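Local coordinates for regulatory protein SWI6 (Saccharomyces cerevisiae, PDB 1SW6) that serves, partly through its ankyrin-repeat domain, as a shared subunit of the yeast SBF and MBF complexes, which drive cell-cycle-dependent transcription, at residues 108-111 with 112-116. Numbering follows the deposited sequence.
Sequences LLQE and VNDAF
Leu-108 accepts the backbone N-H of Val-112 one helical turn later, with Leu-108 O 3.1 Å from Val-112 N. The N-H points at the carbonyl with an angle of 153°. Val-112 also packs its side chain on this turn. Its CG1 sits between its own backbone N and carbonyl carbon (chi1 62°), which turns that methyl back along the helix. CG1 then lies 3.3 Å from Leu-108 O and 3.1 Å from Leu-109 O.

Leu-109 O takes the next bond, from Asn-113 N at 3.3 Å. The CB of Asn-113 lies beside the same oxygen, 3.6 Å from Leu-109 O. The side chains of Leu-108, Leu-109 and Phe-116 lean on the helix 57-71, against Leu-70, Phe-66 and Ala-65 in turn.

Gln-110 is exposed, and its bent chain passes Asp-114 at an oblique angle. The nearest side-chain approach is loose, 3.9 Å from Gln-110 CG to Asp-114 OD2. The place of this carboxylate is doubtful, because the model sets it too close to Gln-110 O.

Glu-111 O receives two weak bonds, from Asp-114 N and from Ala-115 N. The latter is the straighter of the two, at 3.3 Å from Ala-115 N to Glu-111 O. The Glu-111 chain, bent at chi2, carries its carboxylate to a salt bridge between OE2 and Arg-69 NH2.

Phe-116 leaves the helical conformation but still gives its N-H to Val-112 O, with Phe-116 N 3.0 Å from that oxygen. The arrangement is the C-terminal turn of an alpha-helix. Its i to i+4 bonds are uneven, and the final one, from Phe-116, closes the turn. Here it ends the helix 105-115, which packs on the helix 57-71 at the edge of this ankyrin-repeat fragment.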
loop_
_atom_site.group_PDB
_atom_site.type_symbol
_atom_site.label_atom_id
_atom_site.label_comp_id
_atom_site.label_asym_id
_atom_site.label_seq_id
_atom_site.Cartn_x
_atom_site.Cartn_y
_atom_site.Cartn_z
ATOM N N LEU A 108 17.229 19.407 0.934
ATOM C CA LEU A 108 16.396 18.604 1.828
ATOM C C LEU A 108 17.270 17.775 2.750
ATOM O O LEU A 108 16.885 17.465 3.879
ATOM C CB LEU A 108 15.485 17.673 1.023
ATOM C CG LEU A 108 14.239 18.294 0.381
ATOM C CD1 LEU A 108 13.612 17.307 -0.591
ATOM C CD2 LEU A 108 13.242 18.686 1.469
ATOM N N LEU A 109 18.453 17.424 2.257
ATOM C CA LEU A 109 19.394 16.627 3.025
ATOM C C LEU A 109 19.953 17.427 4.207
ATOM O O LEU A 109 20.002 16.923 5.332
ATOM C CB LEU A 109 20.530 16.146 2.119
ATOM C CG LEU A 109 21.221 14.843 2.534
ATOM C CD1 LEU A 109 20.203 13.716 2.564
ATOM C CD2 LEU A 109 22.333 14.509 1.556
ATOM N N GLN A 110 20.371 18.669 3.959
ATOM C CA GLN A 110 20.915 19.510 5.028
ATOM C C GLN A 110 19.769 19.956 5.933
ATOM O O GLN A 110 19.949 20.155 7.132
ATOM C CB GLN A 110 21.636 20.743 4.447
ATOM C CG GLN A 110 22.404 21.610 5.489
ATOM C CD GLN A 110 23.865 21.211 5.669
ATOM O OE1 GLN A 110 24.722 21.451 4.783
ATOM N NE2 GLN A 110 24.173 20.604 6.820
ATOM N N GLU A 111 18.583 20.092 5.350
ATOM C CA GLU A 111 17.401 20.511 6.089
ATOM C C GLU A 111 17.005 19.516 7.176
ATOM O O GLU A 111 16.686 19.910 8.297
ATOM C CB GLU A 111 16.230 20.685 5.127
ATOM C CG GLU A 111 15.040 21.398 5.729
ATOM C CD GLU A 111 13.736 20.644 5.526
ATOM O OE1 GLU A 111 13.448 19.679 6.308
ATOM O OE2 GLU A 111 12.952 20.998 4.589
ATOM N N VAL A 112 17.016 18.229 6.842
ATOM C CA VAL A 112 16.642 17.191 7.798
ATOM C C VAL A 112 17.733 16.928 8.827
ATOM O O VAL A 112 17.450 16.489 9.942
ATOM C CB VAL A 112 16.311 15.857 7.090
ATOM C CG1 VAL A 112 17.533 15.338 6.354
ATOM C CG2 VAL A 112 15.827 14.833 8.112
ATOM N N ASN A 113 18.982 17.181 8.452
ATOM C CA ASN A 113 20.096 16.977 9.372
ATOM C C ASN A 113 20.091 18.058 10.446
ATOM O O ASN A 113 20.648 17.874 11.530
ATOM C CB ASN A 113 21.425 17.000 8.615
ATOM C CG ASN A 113 21.707 15.694 7.901
ATOM O OD1 ASN A 113 22.642 15.595 7.110
ATOM N ND2 ASN A 113 20.902 14.680 8.186
ATOM N N ASP A 114 19.458 19.184 10.136
ATOM C CA ASP A 114 19.372 20.286 11.078
ATOM C C ASP A 114 18.268 19.991 12.081
ATOM O O ASP A 114 18.460 20.147 13.286
ATOM C CB ASP A 114 19.072 21.600 10.349
ATOM C CG ASP A 114 20.128 21.948 9.315
ATOM O OD1 ASP A 114 21.324 21.691 9.572
ATOM O OD2 ASP A 114 19.768 22.490 8.249
ATOM N N ALA A 115 17.113 19.564 11.576
ATOM C CA ALA A 115 15.979 19.232 12.435
ATOM C C ALA A 115 16.374 18.082 13.358
ATOM O O ALA A 115 15.887 17.977 14.482
ATOM C CB ALA A 115 14.771 18.842 11.586
ATOM N N PHE A 116 17.260 17.222 12.866
ATOM C CA PHE A 116 17.753 16.085 13.633
ATOM C C PHE A 116 19.278 16.141 13.669
ATOM O O PHE A 116 19.955 15.261 13.128
ATOM C CB PHE A 116 17.324 14.754 13.001
ATOM C CG PHE A 116 15.839 14.540 12.964
ATOM C CD1 PHE A 116 15.047 15.217 12.043
ATOM C CD2 PHE A 116 15.235 13.642 13.837
ATOM C CE1 PHE A 116 13.671 15.001 11.987
ATOM C CE2 PHE A 116 13.857 13.418 13.790
ATOM C CZ PHE A 116 13.074 14.099 12.862
#